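Local coordinates for protein lysyl oxidase (Pichia pastoris, PDB 1W7C) that is a copper- and topaquinone-dependent amine oxidase that probably oxidises primary amines, including lysine side chains, to aldehydes, at residues S312-R315 with D316-I319; F355-D358 with I359-G362; L498-G502 with T503-A507; E562-S565 with F566-R570. All blocks are in the same frame, centred on the assembly; numbering follows the deposited sequence.

Contact 1. Residues S312-R315 with D316-I319; sequences SWSR and DTGI
The hairpin of strands 307-314 and 318-326 turns here, with Ser314 and Gly318 forming its last antiparallel hydrogen-bonded pair before a three-residue loop. Ser314 N donates to Gly318 O at 2.9 Å, and Gly318 N returns a bond to Ser314 O. In the next pair, Trp313 opposite Ile319, the tryptophan ring folds across the partner strand. Because Trp313 CG stands anti to the backbone N (chi1 -170°), the indole lies over the glycine, and Gly318 CA sits 3.8 Å from the centroid of the six-membered ring, almost on its normal, in a CH-pi contact. Glycine suits this place because at these backbone angles a CB would press against the preceding carbonyl; its CA meets the ring face. Ile319 CB meets the rim of the same ring, 3.9 Å from Trp313 CE3. The polar end of the indole, NE1, is bonded to Gly364 O.

Inside the loop, Ser314 OG accepts from Thr317 N at 3.1 Å, and Thr317 OG1 lies 2.8 Å from the same hydroxyl, so short polar side chains brace the bend from within. At its apex Arg315 NH1 forms a salt bridge with Asp316 OD1 at 2.9 Å. The carboxylate, met on its anti side, stands nearly perpendicular to the guanidinium (87°). Both groups are buried and have further partners: Arg315 NE pairs with Glu388 and NH2 with Ser360 O, while Asp316 OD2 pairs with Arg613. Such a chain of alternating charges probably offsets the cost of burying ions at the loop.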
loop_
_atom_site.group_PDB
_atom_site.type_symbol
_atom_site.label_atom_id
_atom_site.label_comp_id
_atom_site.label_asym_id
_atom_site.label_seq_id
_atom_site.Cartn_x
_atom_site.Cartn_y
_atom_site.Cartn_z
ATOM N N SER A 312 1.887 15.735 20.866
ATOM C CA SER A 312 2.132 15.423 22.256
ATOM C C SER A 312 2.915 14.138 22.320
ATOM O O SER A 312 2.823 13.310 21.426
ATOM C CB SER A 312 0.798 15.284 23.012
ATOM O OG SER A 312 1.047 15.003 24.373
ATOM N N TRP A 313 3.654 13.955 23.413
ATOM C CA TRP A 313 4.513 12.782 23.587
ATOM C C TRP A 313 4.297 12.145 24.941
ATOM O O TRP A 313 4.279 12.844 25.972
ATOM C CB TRP A 313 5.981 13.231 23.474
ATOM C CG TRP A 313 6.918 12.071 23.393
ATOM C CD1 TRP A 313 7.519 11.410 24.444
ATOM C CD2 TRP A 313 7.387 11.442 22.202
ATOM N NE1 TRP A 313 8.319 10.400 23.962
ATOM C CE2 TRP A 313 8.250 10.397 22.590
ATOM C CE3 TRP A 313 7.176 11.665 20.828
ATOM C CZ2 TRP A 313 8.904 9.593 21.667
ATOM C CZ3 TRP A 313 7.850 10.867 19.908
ATOM C CH2 TRP A 313 8.684 9.838 20.332
ATOM N N SER A 314 4.173 10.821 24.955
ATOM C CA SER A 314 4.105 10.055 26.196
ATOM C C SER A 314 5.115 8.935 26.220
ATOM O O SER A 314 5.521 8.412 25.179
ATOM C CB SER A 314 2.716 9.472 26.406
ATOM O OG SER A 314 2.462 8.372 25.529
ATOM N N ARG A 315 5.511 8.571 27.438
ATOM C CA ARG A 315 6.370 7.424 27.648
ATOM C C ARG A 315 5.728 6.137 27.121
ATOM O O ARG A 315 6.393 5.315 26.472
ATOM C CB ARG A 315 6.685 7.328 29.143
ATOM C CG ARG A 315 7.386 6.077 29.565
ATOM C CD ARG A 315 6.416 5.064 30.255
ATOM N NE ARG A 315 7.089 3.813 30.567
ATOM C CZ ARG A 315 6.615 2.625 30.357
ATOM N NH1 ARG A 315 5.392 2.444 29.869
ATOM N NH2 ARG A 315 7.350 1.578 30.669
ATOM N N ASP A 316 4.435 5.966 27.354
ATOM C CA ASP A 316 3.787 4.723 26.954
ATOM C C ASP A 316 3.778 4.534 25.431
ATOM O O ASP A 316 4.092 3.444 24.950
ATOM C CB ASP A 316 2.334 4.668 27.412
ATOM C CG ASP A 316 2.149 4.489 28.913
ATOM O OD1 ASP A 316 3.136 4.235 29.661
ATOM O OD2 ASP A 316 0.998 4.639 29.401
ATOM N N THR A 317 3.404 5.579 24.702
ATOM C CA THR A 317 2.996 5.359 23.309
ATOM C C THR A 317 3.819 6.182 22.308
ATOM O O THR A 317 3.658 5.960 21.099
ATOM C CB THR A 317 1.537 5.680 23.068
ATOM O OG1 THR A 317 1.288 7.066 23.365
ATOM C CG2 THR A 317 0.583 4.852 23.949
ATOM N N GLY A 318 4.633 7.151 22.718
ATOM C CA GLY A 318 5.270 8.025 21.765
ATOM C C GLY A 318 4.380 9.194 21.387
ATOM O O GLY A 318 3.773 9.807 22.237
ATOM N N ILE A 319 4.271 9.472 20.092
ATOM C CA ILE A 319 3.616 10.683 19.618
ATOM C C ILE A 319 2.107 10.500 19.498
ATOM O O ILE A 319 1.626 9.415 19.169
ATOM C CB ILE A 319 4.224 11.141 18.291
ATOM C CG1 ILE A 319 4.135 12.652 18.132
ATOM C CG2 ILE A 319 3.584 10.437 17.078
ATOM C CD1 ILE A 319 4.945 13.200 16.952
#

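Contact 2. Residues F355-D358 with I359-G362; sequences FYSD and ISYG. With IMD (imidazole), chain P.
With CG anti to their own carbonyl carbons, Tyr356 (chi1 -62°) and, in the same way, Tyr361 swing their rings round to the same bound imidazole. The rings meet obliquely, with planes at 78°, and Tyr356 CD2 comes within 3.9 Å of Tyr361 CE1. Imidazole C4 lies over the centre of the Tyr356 face, 3.7 Å from Tyr356 CG, and over the rim of the Tyr361 face, 3.8 Å from Tyr361 CE1. Broad, flat tyrosines suit such a slot, since they offer apolar faces and still carry a hydroxyl; that of Tyr356 bonds to Gln463. Replacing Tyr356 by an alanine would probably leave the imidazole without its broad ring cover and Tyr361 CE1 without its apolar neighbour, and deprive Gln463 of its hydroxyl partner.

Asp358 holds the imidazole through one nitrogen: imidazole N3 donates to Asp358 OD1 at 2.9 Å along an almost straight line (173°). Asn437 holds the ligand as well.

Behind the pocket the strand gives way to a short helix. Ser357 takes the N-cap position, its OG accepting a weak bond from Ser360 N at 3.3 Å, while Glu339 is the stronger partner of that hydroxyl. Ser360 OG turns back to Ser357 O, 2.7 Å away and in the carbonyl plane. Gly362 N closes the helix on Asp358 O at 2.9 Å, and its positive phi, comfortable only without a side chain, lets the chain leave. The imidazole, probably from the crystallisation liquor, lies beside Asp358, the predicted proton acceptor, whose side chain is about 6 Å from that of the copper ligand His490, consistent with a place in the active site of a copper amine oxidase.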
loop_
_atom_site.group_PDB
_atom_site.type_symbol
_atom_site.label_atom_id
_atom_site.label_comp_id
_atom_site.label_asym_id
_atom_site.label_seq_id
_atom_site.Cartn_x
_atom_site.Cartn_y
_atom_site.Cartn_z
ATOM N N PHE A 355 3.548 -12.834 24.720
ATOM C CA PHE A 355 2.470 -11.968 24.235
ATOM C C PHE A 355 2.787 -10.585 24.757
ATOM O O PHE A 355 2.234 -10.128 25.757
ATOM C CB PHE A 355 1.139 -12.500 24.788
ATOM C CG PHE A 355 -0.119 -11.966 24.109
ATOM C CD1 PHE A 355 -1.291 -12.717 24.130
ATOM C CD2 PHE A 355 -0.162 -10.697 23.531
ATOM C CE1 PHE A 355 -2.465 -12.252 23.560
ATOM C CE2 PHE A 355 -1.341 -10.244 22.959
ATOM C CZ PHE A 355 -2.467 -10.994 22.986
ATOM N N TYR A 356 3.740 -9.933 24.107
ATOM C CA TYR A 356 4.190 -8.621 24.546
ATOM C C TYR A 356 3.116 -7.557 24.407
ATOM O O TYR A 356 2.428 -7.485 23.373
ATOM C CB TYR A 356 5.436 -8.129 23.769
ATOM C CG TYR A 356 6.666 -8.982 23.932
ATOM C CD1 TYR A 356 7.306 -9.529 22.829
ATOM C CD2 TYR A 356 7.161 -9.276 25.188
ATOM C CE1 TYR A 356 8.401 -10.344 22.966
ATOM C CE2 TYR A 356 8.292 -10.067 25.340
ATOM C CZ TYR A 356 8.891 -10.624 24.238
ATOM O OH TYR A 356 9.958 -11.476 24.433
ATOM N N SER A 357 3.071 -6.682 25.413
ATOM C CA SER A 357 2.459 -5.366 25.334
ATOM C C SER A 357 3.567 -4.341 25.265
ATOM O O SER A 357 4.270 -4.094 26.238
ATOM C CB SER A 357 1.657 -5.108 26.596
ATOM O OG SER A 357 1.395 -3.706 26.774
ATOM N N ASP A 358 3.767 -3.717 24.112
ATOM C CA ASP A 358 4.896 -2.829 23.962
ATOM C C ASP A 358 4.735 -1.524 24.731
ATOM O O ASP A 358 5.736 -0.932 25.136
ATOM C CB ASP A 358 5.217 -2.611 22.491
ATOM C CG ASP A 358 6.036 -3.723 21.911
ATOM O OD1 ASP A 358 6.638 -4.514 22.672
ATOM O OD2 ASP A 358 6.104 -3.902 20.702
ATOM N N ILE A 359 3.495 -1.132 25.046
ATOM C CA ILE A 359 3.359 0.065 25.887
ATOM C C ILE A 359 3.725 -0.210 27.355
ATOM O O ILE A 359 4.050 0.717 28.064
ATOM C CB ILE A 359 1.951 0.740 25.783
ATOM C CG1 ILE A 359 0.839 -0.055 26.479
ATOM C CG2 ILE A 359 1.654 1.106 24.339
ATOM C CD1 ILE A 359 -0.467 0.714 26.532
ATOM N N SER A 360 3.653 -1.475 27.799
ATOM C CA SER A 360 4.172 -1.787 29.126
ATOM C C SER A 360 5.672 -1.501 29.212
ATOM O O SER A 360 6.129 -0.971 30.213
ATOM C CB SER A 360 3.862 -3.214 29.554
ATOM O OG SER A 360 4.647 -4.201 28.915
ATOM N N TYR A 361 6.425 -1.837 28.182
ATOM C CA TYR A 361 7.855 -1.546 28.115
ATOM C C TYR A 361 8.094 -0.060 27.863
ATOM O O TYR A 361 9.077 0.491 28.321
ATOM C CB TYR A 361 8.530 -2.384 27.026
ATOM C CG TYR A 361 8.516 -3.844 27.355
ATOM C CD1 TYR A 361 7.535 -4.687 26.877
ATOM C CD2 TYR A 361 9.463 -4.367 28.212
ATOM C CE1 TYR A 361 7.512 -6.027 27.231
ATOM C CE2 TYR A 361 9.459 -5.699 28.568
ATOM C CZ TYR A 361 8.481 -6.533 28.081
ATOM O OH TYR A 361 8.406 -7.857 28.417
ATOM N N GLY A 362 7.216 0.554 27.088
ATOM C CA GLY A 362 7.294 1.943 26.689
ATOM C C GLY A 362 7.687 2.038 25.224
ATOM O O GLY A 362 8.709 1.495 24.817
HETATM N N1 IMD P . 10.874 -7.169 22.342
HETATM C C2 IMD P . 9.852 -6.393 21.888
HETATM N N3 IMD P . 9.060 -6.130 22.968
HETATM C C4 IMD P . 9.583 -6.715 24.062
HETATM C C5 IMD P . 10.725 -7.383 23.667
#

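Contact 3. Residues L498-G502 with T503-A507; sequences LDVGG and TKNRA. With CA (calcium ion), chain D.
Leu498 turns its carbonyl toward the calcium ion, which Leu498 O binds at 2.4 Å, and this oxygen lies 3.6 Å from Asn505 OD1, a fellow acceptor. Asp499 OD1 adds a carboxylate ligand 2.3 Å from the metal. The second oxygen, OD2, pairs with Lys65 and lies 3.5 Å from Thr503 CG2, the two side chains running side by side. An aspartate fits because one carboxylate can serve metal and lysine together. Asp497, Asp643 and Ile644 complete the protein ligands of this calcium site, where strand 488-498 loops round into strand 504-518.

At Val500 the backbone is gripped by Asn505: Val500 N donates to Asn505 OD1 at 3.0 Å (158°), and Asn505 ND2 reaches back weakly to Val500 O at 2.9 Å. Asn505 gets there with CG anti to its carbonyl carbon (chi1 -70°), which lays the amide across the loop. OD1 also takes a weak bond from a water that binds calcium at 2.4 Å and donates to Thr503 O. A leucine in place of Asn505 would probably leave Val500 N without its acceptor, cost this water one of its two, and let the loop beside the metal shift.

Gly501 and Gly502, both at positive phi, carry the bend; they were modelled in two conformers, making the weak link from Asn505 ND2 to Gly502 O doubtful. ND2 also donates to Lys504 O from above the carbonyl plane.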
loop_
_atom_site.group_PDB
_atom_site.type_symbol
_atom_site.label_atom_id
_atom_site.label_comp_id
_atom_site.label_asym_id
_atom_site.label_seq_id
_atom_site.Cartn_x
_atom_site.Cartn_y
_atom_site.Cartn_z
ATOM N N LEU A 498 -12.289 10.915 14.870
ATOM C CA LEU A 498 -12.808 11.749 13.788
ATOM C C LEU A 498 -13.986 12.534 14.351
ATOM O O LEU A 498 -14.842 11.942 15.013
ATOM C CB LEU A 498 -13.270 10.865 12.594
ATOM C CG LEU A 498 -12.137 10.487 11.632
ATOM C CD1 LEU A 498 -12.462 9.140 10.954
ATOM C CD2 LEU A 498 -11.922 11.556 10.601
ATOM N N ASP A 499 -14.074 13.802 13.991
ATOM C CA ASP A 499 -15.203 14.670 14.311
ATOM C C ASP A 499 -15.530 15.383 12.978
ATOM O O ASP A 499 -15.025 16.484 12.698
ATOM C CB ASP A 499 -14.835 15.734 15.357
ATOM C CG ASP A 499 -14.777 15.229 16.777
ATOM O OD1 ASP A 499 -15.180 14.086 17.094
ATOM O OD2 ASP A 499 -14.296 16.036 17.651
ATOM N N VAL A 500 -16.256 14.705 12.114
ATOM C CA VAL A 500 -16.485 15.213 10.773
ATOM C C VAL A 500 -17.644 16.194 10.760
ATOM O O VAL A 500 -18.778 15.827 11.033
ATOM C CB VAL A 500 -16.756 14.053 9.781
ATOM C CG1 VAL A 500 -16.887 14.604 8.390
ATOM C CG2 VAL A 500 -15.633 13.051 9.858
ATOM N N GLY A 501 -17.347 17.447 10.466
ATOM C CA GLY A 501 -18.382 18.461 10.493
ATOM C C GLY A 501 -19.055 18.509 11.844
ATOM O O GLY A 501 -20.299 18.423 11.918
ATOM N N GLY A 502 -18.207 18.598 12.879
ATOM C CA GLY A 502 -18.587 18.627 14.282
ATOM C C GLY A 502 -18.466 17.288 14.982
ATOM O O GLY A 502 -18.081 16.289 14.366
ATOM N N THR A 503 -18.746 17.254 16.275
ATOM C CA THR A 503 -18.698 15.989 16.995
ATOM C C THR A 503 -19.809 15.024 16.665
ATOM O O THR A 503 -19.623 13.786 16.709
ATOM C CB THR A 503 -18.681 16.203 18.527
ATOM O OG1 THR A 503 -19.846 16.957 18.937
ATOM C CG2 THR A 503 -17.449 16.929 19.008
ATOM N N LYS A 504 -21.007 15.542 16.413
ATOM C CA LYS A 504 -22.181 14.692 16.265
ATOM C C LYS A 504 -22.137 14.061 14.875
ATOM O O LYS A 504 -22.301 14.765 13.862
ATOM C CB LYS A 504 -23.497 15.480 16.466
ATOM C CG LYS A 504 -24.708 14.616 16.493
ATOM C CD LYS A 504 -26.050 15.388 16.585
ATOM C CE LYS A 504 -27.267 14.446 16.639
ATOM N NZ LYS A 504 -28.530 15.215 16.803
ATOM N N ASN A 505 -21.919 12.744 14.848
ATOM C CA ASN A 505 -21.643 12.020 13.630
ATOM C C ASN A 505 -22.495 10.750 13.542
ATOM O O ASN A 505 -23.233 10.393 14.458
ATOM C CB ASN A 505 -20.138 11.622 13.556
ATOM C CG ASN A 505 -19.153 12.777 13.345
ATOM O OD1 ASN A 505 -17.945 12.517 13.369
ATOM N ND2 ASN A 505 -19.621 14.013 13.092
ATOM N N ARG A 506 -22.411 10.102 12.371
ATOM C CA ARG A 506 -22.997 8.784 12.122
ATOM C C ARG A 506 -21.921 7.989 11.414
ATOM O O ARG A 506 -21.073 8.562 10.744
ATOM C CB ARG A 506 -24.175 8.910 11.185
ATOM C CG ARG A 506 -25.364 9.410 11.751
ATOM C CD ARG A 506 -26.628 9.006 10.919
ATOM N NE ARG A 506 -27.728 9.708 11.501
ATOM C CZ ARG A 506 -27.957 11.000 11.348
ATOM N NH1 ARG A 506 -27.308 11.694 10.462
ATOM N NH2 ARG A 506 -28.977 11.538 12.001
ATOM N N ALA A 507 -21.885 6.696 11.622
ATOM C CA ALA A 507 -21.007 5.821 10.881
ATOM C C ALA A 507 -21.866 5.009 9.930
ATOM O O ALA A 507 -22.902 4.494 10.301
ATOM C CB ALA A 507 -20.265 4.889 11.817
HETATM CA CA CA D . -15.533 11.846 17.253
HETATM O O HOH W 1 -17.629 12.107 16.067
#

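Contact 4. Residues E562-S565 with F566-R570; sequences ETNS and FGNPR
Asn564 OD1 is the tight centre of this hairpin bend, taking Phe566 N at 3.1 Å and Asn568 N at 3.3 Å from opposite faces of its amide. The first of these closes an Asx turn over a type I turn from Asn564 to Gly567. With CG lodged between backbone N and carbonyl carbon (chi1 77°), the short Asn564 side chain folds back over the bend, as an asparagine readily does. Main-chain bonds complete a type I turn with a G1 bulge: Gly567 N donates to Asn564 O, and Asn564 N donates to Asn568 O at 2.9 Å. Gly567, at phi 90°, supplies the left-handed residue the bulge requires.

Toward the strand end the grip continues. Arg570 NH1 meets Glu562 OE2 at 2.9 Å, nearly along the C-O axis, with guanidinium and carboxylate almost coplanar. Their chains also touch at Arg570 CD and Glu562 CB, 3.8 Å apart. Arg570 has further partners in Glu329 and in Tyr680, whose carbonyl takes NE and whose ring makes a cation-pi contact.

The opposite character rules the outer side, where Thr563, Ser565 and Gly567 are exposed. There Thr563 CG2 merely brushes Gly567 O at 3.7 Å, and Ser565 CB rests over the face of Phe566.

A water bridges Asn564 ND2 and Asn568 ND2, whose side chains also meet the second subunit. Phe566 and Asn568 reach its His480 and Lys478 O respectively. Within the chain, the hairpin leads into strand 569-576, which pairs with strand 553-559, and the loop carrying Tyr680, Phe681 and Asp682 lies against the hairpin itself.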
loop_
_atom_site.group_PDB
_atom_site.type_symbol
_atom_site.label_atom_id
_atom_site.label_comp_id
_atom_site.label_asym_id
_atom_site.label_seq_id
_atom_site.Cartn_x
_atom_site.Cartn_y
_atom_site.Cartn_z
ATOM N N GLU A 562 -24.498 18.088 8.792
ATOM C CA GLU A 562 -23.925 18.949 7.748
ATOM C C GLU A 562 -23.848 18.160 6.434
ATOM O O GLU A 562 -23.453 16.984 6.419
ATOM C CB GLU A 562 -22.498 19.444 8.115
ATOM C CG GLU A 562 -22.401 20.287 9.387
ATOM C CD GLU A 562 -21.115 21.089 9.512
ATOM O OE1 GLU A 562 -20.992 21.836 10.507
ATOM O OE2 GLU A 562 -20.271 21.012 8.612
ATOM N N THR A 563 -24.233 18.807 5.340
ATOM C CA THR A 563 -24.135 18.225 4.006
ATOM C C THR A 563 -23.347 19.132 3.097
ATOM O O THR A 563 -23.194 20.319 3.389
ATOM C CB THR A 563 -25.541 18.000 3.407
ATOM O OG1 THR A 563 -26.238 19.255 3.315
ATOM C CG2 THR A 563 -26.413 17.108 4.285
ATOM N N ASN A 564 -22.901 18.585 1.970
ATOM C CA ASN A 564 -22.383 19.408 0.894
ATOM C C ASN A 564 -23.540 19.926 0.034
ATOM O O ASN A 564 -24.733 19.752 0.396
ATOM C CB ASN A 564 -21.256 18.697 0.111
ATOM C CG ASN A 564 -21.737 17.647 -0.860
ATOM O OD1 ASN A 564 -22.940 17.389 -1.012
ATOM N ND2 ASN A 564 -20.775 17.011 -1.532
ATOM N N SER A 565 -23.196 20.642 -1.030
ATOM C CA SER A 565 -24.203 21.373 -1.798
ATOM C C SER A 565 -25.169 20.457 -2.530
ATOM O O SER A 565 -26.230 20.906 -2.947
ATOM C CB SER A 565 -23.538 22.335 -2.783
ATOM O OG SER A 565 -22.812 23.309 -2.072
ATOM N N PHE A 566 -24.807 19.184 -2.675
ATOM C CA PHE A 566 -25.646 18.214 -3.389
ATOM C C PHE A 566 -26.408 17.278 -2.467
ATOM O O PHE A 566 -26.999 16.309 -2.912
ATOM C CB PHE A 566 -24.789 17.487 -4.424
ATOM C CG PHE A 566 -23.976 18.434 -5.217
ATOM C CD1 PHE A 566 -22.609 18.524 -5.033
ATOM C CD2 PHE A 566 -24.594 19.369 -6.025
ATOM C CE1 PHE A 566 -21.873 19.478 -5.672
ATOM C CE2 PHE A 566 -23.842 20.348 -6.682
ATOM C CZ PHE A 566 -22.482 20.381 -6.517
ATOM N N GLY A 567 -26.432 17.614 -1.184
ATOM C CA GLY A 567 -27.263 16.920 -0.221
ATOM C C GLY A 567 -26.601 15.737 0.452
ATOM O O GLY A 567 -27.206 15.089 1.270
ATOM N N ASN A 568 -25.339 15.469 0.133
ATOM C CA ASN A 568 -24.649 14.329 0.722
ATOM C C ASN A 568 -24.073 14.713 2.080
ATOM O O ASN A 568 -23.445 15.765 2.194
ATOM C CB ASN A 568 -23.507 13.869 -0.198
ATOM C CG ASN A 568 -24.005 13.379 -1.541
ATOM O OD1 ASN A 568 -24.882 12.505 -1.607
ATOM N ND2 ASN A 568 -23.537 14.005 -2.612
ATOM N N PRO A 569 -24.222 13.858 3.082
ATOM C CA PRO A 569 -23.521 14.085 4.345
ATOM C C PRO A 569 -22.019 14.311 4.134
ATOM O O PRO A 569 -21.352 13.557 3.410
ATOM C CB PRO A 569 -23.774 12.795 5.112
ATOM C CG PRO A 569 -25.097 12.254 4.597
ATOM C CD PRO A 569 -25.016 12.618 3.106
ATOM N N ARG A 570 -21.470 15.323 4.771
ATOM C CA ARG A 570 -20.027 15.504 4.745
ATOM C C ARG A 570 -19.407 14.297 5.440
ATOM O O ARG A 570 -19.845 13.909 6.513
ATOM C CB ARG A 570 -19.649 16.766 5.508
ATOM C CG ARG A 570 -20.185 18.041 4.897
ATOM C CD ARG A 570 -19.704 19.266 5.577
ATOM N NE ARG A 570 -18.345 19.533 5.190
ATOM C CZ ARG A 570 -17.560 20.418 5.793
ATOM N NH1 ARG A 570 -17.974 21.088 6.855
ATOM N NH2 ARG A 570 -16.374 20.645 5.316
HETATM O O HOH W 2 -21.004 15.174 -3.674
#

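From the N terminus the four contacts follow in series, each closing its own short bend; none encloses or crosses another. Contact 1 turns strand 307-314 into strand 318-326, and contact 2, a strand-to-helix junction, comes next beside the predicted proton acceptor of the active site. These two touch, Ile359 CG2 packing against Asp316 O, with centres about 13 Å apart. Contact 3 then joins strand 488-498 to strand 504-518 at a calcium site, and contact 4 turns strand 562-563 into strand 569-576 against the second subunit. This later pair also meets, Val500 CG1 packing 3.6 Å from Arg570 O. Contacts 2 and 4 are farthest apart, with centres about 43 Å apart.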